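Local coordinates for protein hydrolase (Rhizobium meliloti, PDB 5HOE) that acts as an octameric carbohydrate acetylesterase of the GDSL-like SGNH hydrolase clan, probably hydrolysing acetyl esters on carbohydrates, at residues R116-I121 / S175-G180; P154-M159 / G166-G171. All coordinates share one frame; numbering follows the deposited sequence.

Interaction 1 of 2, residues R116-I121 / S175-G180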
loop_
_atom_site.group_PDB
_atom_site.type_symbol
_atom_site.label_atom_id
_atom_site.label_comp_id
_atom_site.label_asym_id
_atom_site.label_seq_id
_atom_site.Cartn_x
_atom_site.Cartn_y
_atom_site.Cartn_z
ATOM N N ARG A 116 15.832 -7.348 16.371
ATOM C CA ARG A 116 16.871 -7.134 15.369
ATOM C C ARG A 116 18.180 -7.743 15.864
ATOM O O ARG A 116 18.495 -7.673 17.053
ATOM C CB ARG A 116 17.054 -5.628 15.097
ATOM C CG ARG A 116 17.871 -5.290 13.878
ATOM C CD ARG A 116 17.652 -3.829 13.419
ATOM N NE ARG A 116 16.854 -3.721 12.188
ATOM C CZ ARG A 116 16.884 -2.662 11.377
ATOM N NH1 ARG A 116 17.664 -1.627 11.683
ATOM N NH2 ARG A 116 16.139 -2.624 10.272
ATOM N N THR A 117 18.945 -8.338 14.946
ATOM C CA THR A 117 20.278 -8.823 15.273
ATOM C C THR A 117 21.264 -7.660 15.225
ATOM O O THR A 117 21.016 -6.659 14.554
ATOM C CB THR A 117 20.749 -9.841 14.232
ATOM O OG1 THR A 117 20.896 -9.183 12.963
ATOM C CG2 THR A 117 19.783 -11.019 14.098
ATOM N N PRO A 118 22.406 -7.780 15.903
ATOM C CA PRO A 118 23.435 -6.724 15.790
ATOM C C PRO A 118 23.834 -6.398 14.355
ATOM O O PRO A 118 23.977 -5.214 14.014
ATOM C CB PRO A 118 24.597 -7.281 16.626
ATOM C CG PRO A 118 23.906 -8.132 17.643
ATOM C CD PRO A 118 22.762 -8.776 16.927
ATOM N N TYR A 119 23.991 -7.409 13.496
ATOM C CA TYR A 119 24.355 -7.124 12.113
ATOM C C TYR A 119 23.283 -6.301 11.415
ATOM O O TYR A 119 23.603 -5.359 10.683
ATOM C CB TYR A 119 24.658 -8.400 11.321
ATOM C CG TYR A 119 25.264 -8.046 9.999
ATOM C CD1 TYR A 119 26.610 -7.740 9.898
ATOM C CD2 TYR A 119 24.476 -7.936 8.856
ATOM C CE1 TYR A 119 27.170 -7.372 8.691
ATOM C CE2 TYR A 119 25.032 -7.551 7.642
ATOM C CZ TYR A 119 26.374 -7.279 7.571
ATOM O OH TYR A 119 26.910 -6.904 6.361
ATOM N N GLU A 120 22.002 -6.631 11.639
ATOM C CA GLU A 120 20.925 -5.847 11.037
ATOM C C GLU A 120 20.937 -4.394 11.515
ATOM O O GLU A 120 20.572 -3.493 10.749
ATOM C CB GLU A 120 19.571 -6.504 11.322
ATOM C CG GLU A 120 19.349 -7.811 10.548
ATOM C CD GLU A 120 18.169 -8.650 11.049
ATOM O OE1 GLU A 120 17.666 -8.430 12.173
ATOM O OE2 GLU A 120 17.752 -9.557 10.296
ATOM N N ILE A 121 21.348 -4.150 12.764
ATOM C CA ILE A 121 21.451 -2.782 13.266
ATOM C C ILE A 121 22.564 -2.043 12.539
ATOM O O ILE A 121 22.379 -0.913 12.077
ATOM C CB ILE A 121 21.674 -2.768 14.788
ATOM C CG1 ILE A 121 20.524 -3.502 15.504
ATOM C CG2 ILE A 121 21.827 -1.309 15.256
ATOM C CD1 ILE A 121 20.608 -3.554 17.040
ATOM N N SER A 175 23.979 -4.126 22.181
ATOM C CA SER A 175 24.646 -2.829 22.251
ATOM C C SER A 175 26.150 -2.993 22.378
ATOM O O SER A 175 26.894 -2.138 21.901
ATOM C CB SER A 175 24.056 -1.975 23.380
ATOM O OG SER A 175 24.482 -2.371 24.674
ATOM N N LYS A 176 26.609 -4.085 23.013
ATOM C CA LYS A 176 28.040 -4.353 23.154
ATOM C C LYS A 176 28.697 -4.700 21.829
ATOM O O LYS A 176 29.904 -4.494 21.660
ATOM C CB LYS A 176 28.266 -5.533 24.106
ATOM C CG LYS A 176 28.312 -5.171 25.550
ATOM C CD LYS A 176 28.407 -6.431 26.401
ATOM C CE LYS A 176 29.545 -7.362 26.007
ATOM N NZ LYS A 176 29.612 -8.514 26.943
ATOM N N GLU A 177 27.947 -5.270 20.901
ATOM C CA GLU A 177 28.498 -5.690 19.622
ATOM C C GLU A 177 28.546 -4.566 18.596
ATOM O O GLU A 177 29.189 -4.732 17.556
ATOM C CB GLU A 177 27.679 -6.851 19.050
ATOM C CG GLU A 177 27.826 -8.166 19.807
ATOM C CD GLU A 177 27.015 -9.275 19.179
ATOM O OE1 GLU A 177 27.024 -9.402 17.930
ATOM O OE2 GLU A 177 26.360 -10.013 19.936
ATOM N N LEU A 178 27.893 -3.425 18.849
ATOM C CA LEU A 178 27.775 -2.416 17.795
ATOM C C LEU A 178 29.125 -1.790 17.459
ATOM O O LEU A 178 29.399 -1.503 16.287
ATOM C CB LEU A 178 26.760 -1.342 18.181
ATOM C CG LEU A 178 25.306 -1.787 18.379
ATOM C CD1 LEU A 178 24.402 -0.572 18.569
ATOM C CD2 LEU A 178 24.780 -2.640 17.224
ATOM N N SER A 179 29.985 -1.567 18.461
ATOM C CA SER A 179 31.270 -0.934 18.180
ATOM C C SER A 179 32.053 -1.698 17.116
ATOM O O SER A 179 32.511 -1.111 16.126
ATOM C CB SER A 179 32.093 -0.773 19.447
ATOM O OG SER A 179 33.293 -0.104 19.121
ATOM N N GLY A 180 32.250 -3.004 17.322
ATOM C CA GLY A 180 33.008 -3.786 16.354
ATOM C C GLY A 180 32.372 -3.815 14.974
ATOM O O GLY A 180 33.064 -3.706 13.956
#
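Pro118 CG sits over one face of the Glu177 carboxylate. Pro118 CG is 3.4 Å from Glu177 OE1, and it also lies near Glu177 CD and OE2. Pro118 CB lies beside CG over the same face, 3.5 Å from Glu177 OE1. Beyond CG the Glu177 chain is extended (chi2 -179°), which carries the carboxylate to the Pro118 ring. Away from this pair, Glu120 O sits 3.4 Å above the plane of the Arg116 guanidinium, offset toward its rim. Deeper in the contact, Ile121 and Leu178 meet at about a right angle, with Ile121 CG2 3.8 Å from Leu178 CD2. Ile121 CG2 stands anti to the backbone N, which places this methyl on the Leu178 side. No hydrogen bond spans the two segments. Thr117 is the N-cap of helix 118-133 and forms a capping box with Glu120. Glu120 N donates to Thr117 OG1 (3.1 Å), and Thr117 N reaches Glu120 OE1 (3.1 Å) from above the carboxylate plane. The box fixes the start of the helix, where Pro118 is the first helical residue. Glu120 OE2 hydrogen-bonds His115 NE2 of a second subunit, and the Tyr119 ring meets that of Trp163 of the same second subunit. Helix 118-133 packs its first turn on helix 171-189, where Leu181 and Tyr182 extend the contact. Helix 171-189 in turn touches strand 192-195 of the parallel sheet through Ser179.

Interaction 2 of 2, residues P154-M159 / G166-G171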
loop_
_atom_site.group_PDB
_atom_site.type_symbol
_atom_site.label_atom_id
_atom_site.label_comp_id
_atom_site.label_asym_id
_atom_site.label_seq_id
_atom_site.Cartn_x
_atom_site.Cartn_y
_atom_site.Cartn_z
ATOM N N PRO A 154 27.655 4.241 23.391
ATOM C CA PRO A 154 28.173 3.414 24.481
ATOM C C PRO A 154 27.196 2.308 24.805
ATOM O O PRO A 154 25.973 2.458 24.612
ATOM C CB PRO A 154 28.307 4.411 25.648
ATOM C CG PRO A 154 27.272 5.435 25.390
ATOM C CD PRO A 154 27.162 5.548 23.864
ATOM N N PRO A 155 27.673 1.165 25.298
ATOM C CA PRO A 155 26.762 0.076 25.652
ATOM C C PRO A 155 25.764 0.485 26.726
ATOM O O PRO A 155 26.039 1.343 27.567
ATOM C CB PRO A 155 27.703 -1.020 26.189
ATOM C CG PRO A 155 29.032 -0.722 25.637
ATOM C CD PRO A 155 29.088 0.782 25.479
ATOM N N LEU A 156 24.611 -0.182 26.712
ATOM C CA LEU A 156 23.605 -0.008 27.749
ATOM C C LEU A 156 24.140 -0.468 29.111
ATOM O O LEU A 156 25.131 -1.203 29.212
ATOM C CB LEU A 156 22.361 -0.817 27.397
ATOM C CG LEU A 156 21.594 -0.354 26.163
ATOM C CD1 LEU A 156 20.581 -1.387 25.741
ATOM C CD2 LEU A 156 20.879 0.961 26.442
ATOM N N ALA A 157 23.463 -0.020 30.168
ATOM C CA ALA A 157 23.770 -0.398 31.539
ATOM C C ALA A 157 22.547 -1.027 32.203
ATOM O O ALA A 157 21.451 -0.994 31.642
ATOM C CB ALA A 157 24.225 0.834 32.319
ATOM N N PRO A 158 22.688 -1.620 33.388
ATOM C CA PRO A 158 21.507 -2.129 34.098
ATOM C C PRO A 158 20.511 -1.006 34.337
ATOM O O PRO A 158 20.892 0.150 34.557
ATOM C CB PRO A 158 22.097 -2.642 35.413
ATOM C CG PRO A 158 23.495 -3.069 35.019
ATOM C CD PRO A 158 23.938 -1.993 34.079
ATOM N N MET A 159 19.222 -1.355 34.302
ATOM C CA MET A 159 18.147 -0.365 34.343
ATOM C C MET A 159 17.220 -0.633 35.523
ATOM O O MET A 159 16.564 -1.690 35.563
ATOM C CB MET A 159 17.339 -0.400 33.052
ATOM C CG MET A 159 18.149 -0.041 31.807
ATOM S SD MET A 159 17.298 -0.631 30.350
ATOM C CE MET A 159 17.485 -2.396 30.551
ATOM N N GLY A 166 12.031 -4.028 30.504
ATOM C CA GLY A 166 11.305 -4.759 29.475
ATOM C C GLY A 166 11.539 -4.188 28.090
ATOM O O GLY A 166 11.691 -4.927 27.114
ATOM N N MET A 167 11.580 -2.865 27.992
ATOM C CA MET A 167 11.767 -2.201 26.706
ATOM C C MET A 167 13.066 -2.632 26.044
ATOM O O MET A 167 13.119 -2.784 24.821
ATOM C CB MET A 167 11.782 -0.685 26.922
ATOM C CG MET A 167 11.668 0.113 25.669
ATOM S SD MET A 167 11.758 1.899 25.975
ATOM C CE MET A 167 10.281 2.153 26.980
ATOM N N PHE A 168 14.122 -2.837 26.841
ATOM C CA PHE A 168 15.447 -3.183 26.332
ATOM C C PHE A 168 15.847 -4.637 26.595
ATOM O O PHE A 168 17.034 -4.981 26.490
ATOM C CB PHE A 168 16.497 -2.198 26.855
ATOM C CG PHE A 168 16.419 -0.856 26.181
ATOM C CD1 PHE A 168 17.035 -0.650 24.956
ATOM C CD2 PHE A 168 15.736 0.201 26.761
ATOM C CE1 PHE A 168 16.941 0.559 24.325
ATOM C CE2 PHE A 168 15.658 1.423 26.118
ATOM C CZ PHE A 168 16.277 1.607 24.916
ATOM N N GLY A 169 14.882 -5.505 26.864
ATOM C CA GLY A 169 15.166 -6.927 27.016
ATOM C C GLY A 169 15.963 -7.503 25.865
ATOM O O GLY A 169 15.585 -7.345 24.706
ATOM N N GLY A 170 17.079 -8.158 26.168
ATOM C CA GLY A 170 17.966 -8.656 25.138
ATOM C C GLY A 170 18.891 -7.622 24.535
ATOM O O GLY A 170 19.773 -7.993 23.745
ATOM N N GLY A 171 18.717 -6.336 24.868
ATOM C CA GLY A 171 19.439 -5.291 24.169
ATOM C C GLY A 171 20.859 -5.076 24.609
ATOM O O GLY A 171 21.677 -4.631 23.804
#
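Phe168 packs against Leu156 and Met159. Its CG is anti to the carbonyl carbon (chi1 -74°), and its CB points toward residues 154-159. Phe168 CB meets the end of Met159, with CE at 3.8 Å and SD at 3.9 Å. Further along, Phe168 CD2 is 4.0 Å from Met159 SD. At the other flank of the ring, Phe168 CD1 touches Leu156 CD1 at 3.7 Å. Leu156 CD1 and Met159 SD stand on the same side of the ring plane, and both approach obliquely. Met159 SD lies 5.0 Å from the Phe168 ring centroid and 57° off its normal, a Met-aromatic contact. Met159 has two conformers, so this part of the packing is less certain. The Met159 chain bends at chi3 (-69°), and this turn brings CE to Phe168 CB. Leu156 CD1 also reaches backbone, 3.9 Å from Gly171 C. The contact is apolar, with no hydrogen bond between the segments. The Phe168-Gly171 turn is closed by Gly171 N on Phe168 O. Phe168 also touches Thr110, Lys111 and Ile208 of neighbouring loops. A phosphate ion, probably from crystallisation, lies about 5 Å from its side chain. The Met159 side chain lies near, without touching, a probable Ser25-Asp206-His209 triad, consistent with an SGNH hydrolase. In the fold, the loop after strand 147-152 is packed here against the turn that leaves helix 162-167 and leads into helix 171-189.

Interaction 1 joins two helices and is only partly buried. Interaction 2 joins a loop to a turn, and most of its touching residues are buried. The two lie on the same side of the chain's centre, 13 Å apart between centres. Helix 171-189 ties them together: Gly171, where the chain leads into this helix, takes part in interaction 2, and the helix itself carries interaction 1. Ser175 OG probably hydrogen-bonds Leu156 N (3.0 Å), a direct link between the contacts. The chemistry follows the setting. At 116-121 / 175-180 a carboxylate at the surface is joined to aliphatic packing; at 154-159 / 166-171 methyl, thioether and aromatic groups meet.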